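Local structure of indole-3-pyruvate decarboxylase (Azospirillum brasilense, 2NXW) at residues G433-C436 / R442-T445; A79-T84 / Q435-G440. The protein catalyses the decarboxylation of indole-3-pyruvate to indole-3-acetaldehyde, using thiamine diphosphate and a metal ion, a step in auxin biosynthesis. All blocks are in the same frame, centred on the assembly; numbering follows the deposited sequence.

Contact 1 (G433-C436 / R442-T445); sequences GAQC and RILT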
loop_
_atom_site.group_PDB
_atom_site.type_symbol
_atom_site.label_atom_id
_atom_site.label_comp_id
_atom_site.label_asym_id
_atom_site.label_seq_id
_atom_site.Cartn_x
_atom_site.Cartn_y
_atom_site.Cartn_z
ATOM N N GLY A 433 9.604 17.682 31.198
ATOM C CA GLY A 433 10.582 16.615 31.041
ATOM C C GLY A 433 12.002 17.134 31.143
ATOM O O GLY A 433 12.863 16.538 31.812
ATOM N N ALA A 434 12.265 18.255 30.479
ATOM C CA ALA A 434 13.596 18.832 30.514
ATOM C C ALA A 434 13.952 19.240 31.934
ATOM O O ALA A 434 15.051 18.939 32.406
ATOM C CB ALA A 434 13.683 20.044 29.579
ATOM N N GLN A 435 13.043 19.906 32.641
ATOM C CA GLN A 435 13.404 20.326 33.986
ATOM C C GLN A 435 13.590 19.135 34.933
ATOM O O GLN A 435 14.379 19.213 35.880
ATOM C CB GLN A 435 12.396 21.348 34.537
ATOM C CG GLN A 435 12.964 22.041 35.795
ATOM C CD GLN A 435 12.350 23.389 36.136
ATOM O OE1 GLN A 435 12.437 23.841 37.296
ATOM N NE2 GLN A 435 11.752 24.050 35.158
ATOM N N CYS A 436 12.901 18.023 34.684
ATOM C CA CYS A 436 13.090 16.860 35.554
ATOM C C CYS A 436 14.535 16.370 35.498
ATOM O O CYS A 436 15.034 15.815 36.483
ATOM C CB CYS A 436 12.161 15.706 35.163
ATOM S SG CYS A 436 10.451 15.909 35.704
ATOM N N ARG A 442 16.185 26.079 35.708
ATOM C CA ARG A 442 14.801 26.394 35.418
ATOM C C ARG A 442 14.540 26.457 33.925
ATOM O O ARG A 442 15.381 26.913 33.160
ATOM C CB ARG A 442 14.445 27.715 36.087
ATOM C CG ARG A 442 12.985 27.872 36.387
ATOM C CD ARG A 442 12.735 29.056 37.321
ATOM N NE ARG A 442 11.417 28.940 37.910
ATOM C CZ ARG A 442 10.799 29.878 38.628
ATOM N NH1 ARG A 442 11.388 31.052 38.869
ATOM N NH2 ARG A 442 9.579 29.645 39.084
ATOM N N ILE A 443 13.363 25.995 33.517
ATOM C CA ILE A 443 13.010 26.006 32.107
ATOM C C ILE A 443 11.904 27.028 31.878
ATOM O O ILE A 443 11.009 27.185 32.710
ATOM C CB ILE A 443 12.530 24.597 31.660
ATOM C CG1 ILE A 443 13.589 23.540 32.015
ATOM C CG2 ILE A 443 12.265 24.585 30.156
ATOM C CD1 ILE A 443 14.955 23.743 31.367
ATOM N N LEU A 444 12.025 27.766 30.778
ATOM C CA LEU A 444 11.010 28.744 30.394
ATOM C C LEU A 444 10.214 28.118 29.257
ATOM O O LEU A 444 10.773 27.747 28.226
ATOM C CB LEU A 444 11.658 30.040 29.902
ATOM C CG LEU A 444 10.715 31.058 29.244
ATOM C CD1 LEU A 444 9.647 31.501 30.238
ATOM C CD2 LEU A 444 11.531 32.251 28.752
ATOM N N THR A 445 8.914 27.984 29.460
ATOM C CA THR A 445 8.055 27.415 28.433
ATOM C C THR A 445 7.174 28.495 27.819
ATOM O O THR A 445 6.624 29.319 28.540
ATOM C CB THR A 445 7.133 26.352 29.039
ATOM O OG1 THR A 445 7.934 25.306 29.598
ATOM C CG2 THR A 445 6.205 25.765 27.983
#

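Contact 2 (A79-T84 / Q435-G440); sequences ARYSST and QCVSGG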
loop_
_atom_site.group_PDB
_atom_site.type_symbol
_atom_site.label_atom_id
_atom_site.label_comp_id
_atom_site.label_asym_id
_atom_site.label_seq_id
_atom_site.Cartn_x
_atom_site.Cartn_y
_atom_site.Cartn_z
ATOM N N ALA A 79 15.539 13.397 26.350
ATOM C CA ALA A 79 16.539 12.894 25.415
ATOM C C ALA A 79 17.241 14.067 24.747
ATOM O O ALA A 79 18.465 14.103 24.645
ATOM C CB ALA A 79 15.873 12.012 24.358
ATOM N N ARG A 80 16.463 15.047 24.303
ATOM C CA ARG A 80 17.034 16.207 23.642
ATOM C C ARG A 80 17.891 17.032 24.586
ATOM O O ARG A 80 18.942 17.537 24.193
ATOM C CB ARG A 80 15.919 17.102 23.097
ATOM C CG ARG A 80 15.071 16.450 22.035
ATOM C CD ARG A 80 14.096 17.454 21.424
ATOM N NE ARG A 80 13.020 16.778 20.718
ATOM C CZ ARG A 80 12.305 17.323 19.740
ATOM N NH1 ARG A 80 12.565 18.559 19.331
ATOM N NH2 ARG A 80 11.309 16.642 19.195
ATOM N N TYR A 81 17.443 17.173 25.830
ATOM C CA TYR A 81 18.160 17.988 26.793
ATOM C C TYR A 81 19.592 17.528 27.031
ATOM O O TYR A 81 20.513 18.347 27.060
ATOM C CB TYR A 81 17.410 18.014 28.130
ATOM C CG TYR A 81 17.967 19.034 29.107
ATOM C CD1 TYR A 81 17.528 20.361 29.088
ATOM C CD2 TYR A 81 18.973 18.686 30.009
ATOM C CE1 TYR A 81 18.082 21.323 29.947
ATOM C CE2 TYR A 81 19.532 19.636 30.867
ATOM C CZ TYR A 81 19.083 20.953 30.828
ATOM O OH TYR A 81 19.646 21.904 31.648
ATOM N N SER A 82 19.770 16.220 27.182
ATOM C CA SER A 82 21.089 15.652 27.466
ATOM C C SER A 82 21.708 14.855 26.318
ATOM O O SER A 82 22.738 14.198 26.513
ATOM C CB SER A 82 20.988 14.762 28.708
ATOM O OG SER A 82 20.542 15.496 29.839
ATOM N N SER A 83 21.104 14.922 25.134
ATOM C CA SER A 83 21.569 14.183 23.950
ATOM C C SER A 83 21.800 12.723 24.316
ATOM O O SER A 83 22.854 12.144 24.046
ATOM C CB SER A 83 22.853 14.806 23.374
ATOM O OG SER A 83 22.580 16.097 22.834
ATOM N N THR A 84 20.794 12.127 24.941
ATOM C CA THR A 84 20.876 10.740 25.363
ATOM C C THR A 84 19.558 10.030 25.066
ATOM O O THR A 84 18.733 10.545 24.303
ATOM C CB THR A 84 21.224 10.665 26.872
ATOM O OG1 THR A 84 21.545 9.315 27.230
ATOM C CG2 THR A 84 20.068 11.151 27.728
ATOM N N GLN A 435 13.043 19.906 32.641
ATOM C CA GLN A 435 13.404 20.326 33.986
ATOM C C GLN A 435 13.590 19.135 34.933
ATOM O O GLN A 435 14.379 19.213 35.880
ATOM C CB GLN A 435 12.396 21.348 34.537
ATOM C CG GLN A 435 12.964 22.041 35.795
ATOM C CD GLN A 435 12.350 23.389 36.136
ATOM O OE1 GLN A 435 12.437 23.841 37.296
ATOM N NE2 GLN A 435 11.752 24.050 35.158
ATOM N N CYS A 436 12.901 18.023 34.684
ATOM C CA CYS A 436 13.090 16.860 35.554
ATOM C C CYS A 436 14.535 16.370 35.498
ATOM O O CYS A 436 15.034 15.815 36.483
ATOM C CB CYS A 436 12.161 15.706 35.163
ATOM S SG CYS A 436 10.451 15.909 35.704
ATOM N N VAL A 437 15.211 16.571 34.371
ATOM C CA VAL A 437 16.593 16.111 34.240
ATOM C C VAL A 437 17.632 17.228 34.205
ATOM O O VAL A 437 18.815 16.962 33.999
ATOM C CB VAL A 437 16.765 15.217 32.967
ATOM C CG1 VAL A 437 15.797 14.036 33.036
ATOM C CG2 VAL A 437 16.542 16.031 31.681
ATOM N N SER A 438 17.206 18.465 34.451
ATOM C CA SER A 438 18.100 19.621 34.386
ATOM C C SER A 438 18.892 19.965 35.644
ATOM O O SER A 438 19.610 20.964 35.661
ATOM C CB SER A 438 17.299 20.849 33.969
ATOM O OG SER A 438 16.522 21.302 35.066
ATOM N N GLY A 439 18.757 19.161 36.690
ATOM C CA GLY A 439 19.518 19.442 37.895
ATOM C C GLY A 439 19.263 20.825 38.446
ATOM O O GLY A 439 20.198 21.545 38.824
ATOM N N GLY A 440 17.987 21.195 38.475
ATOM C CA GLY A 440 17.583 22.486 39.006
ATOM C C GLY A 440 17.583 23.686 38.072
ATOM O O GLY A 440 17.126 24.763 38.471
#

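Contact 1 (G433-C436 / R442-T445)
Gln435 and Ile443 mark the closest approach of the two backbones, their CA atoms 6.0 Å apart where the C-terminal part of helix 427-437 faces the beginning of strand 443-448. Ile443 points at the helix and slides past Gln435 in the opposite direction, its CG1 only 3.5 Å from Gln435 CB. Its branched side chain suits an extended strand and offers the helix an apolar flank; Ala434, whose CB lies 4.3 Å from Ile443 CG1, is small enough to fit over it. The short link between helix and strand closes a beta-alpha-beta crossover in the parallel sheet of the C-terminal cofactor-binding domain, running from strand 415-416 past strand 395-398 to strand 443-448. Gln435 swings its CG to the side opposite its own backbone N (chi1 -166°) and stretches toward the Arg442-Ile443 peptide, bringing CD to 3.8 Å from Ile443 N. Shortening this residue to an alanine would spare the CB contact but would probably leave a gap over Ile443 N and Arg442 CA, where the amide now lies. Arg442 runs alongside Gln435, the guanidinium and amide planes 89° apart, and its long chain delivers three nitrogens to the carbonyls of Asp468, Ala526 and Thr529.

Contact 2 (A79-T84 / Q435-G440)
Tyr81 reaches from the end of helix 68-82 to Ser438, at the end of helix 427-437, and this is where the contact is tight. A chi1 of -170°, which turns the tyrosine ring away from the backbone N, carries it over to the other helix so that Tyr81 OH comes within 3.5 Å of Ser438 CB. Tyr81 CE2 lies 3.8 Å from Ser438 CA, and the ring meets this residue obliquely. A serine fits here because it is small and because its hydroxyl serves its own chain: Ser438 OG is hydrogen-bonded to the carbonyl of Lys441, which turns the polar end back onto its own loop and leaves the methylene nearest the phenol. Val437 adds an apolar touch nearer the root of the ring, its CG2 4.0 Å from Tyr81 CD2. The two helices belong to the N-terminal and C-terminal cofactor-binding domains of one chain, and they meet at their C-terminal ends. The first closes in the manner of a Schellman motif, with Ser83 at positive phi and Thr84 N bonded to Ala79 O at 3.1 Å. Packing is looser at the partly exposed Ser82, whose OG lies 4.4 Å from Val437 CG2 and is hydrogen-bonded to Gln37. On the solvent side Gly439 and Gly440 carry the turn away from the tyrosine; both have positive phi, and at Gly440 a CB would press against the preceding carbonyl oxygen.

The two contacts are centred about 8 Å apart and share helix 427-437, with Gln435 and Cys436 in both. Along the chain, 79-84 comes first, in the N-terminal domain; some 350 residues later 433-436 and 435-440 overlap and are followed, after one residue, by 442-445. Contact 1 joins the helix to the parallel sheet of its own domain, whereas contact 2 joins the end of that helix to the N-terminal domain. Tyr81 bridges them, with CD1 3.9 Å from Ala434 CB and CE1 4.2 Å from Ile443 CD1. Packing is thus continuous from one domain to strand 443-448, which leads at its far end into the magnesium ligand Asp449.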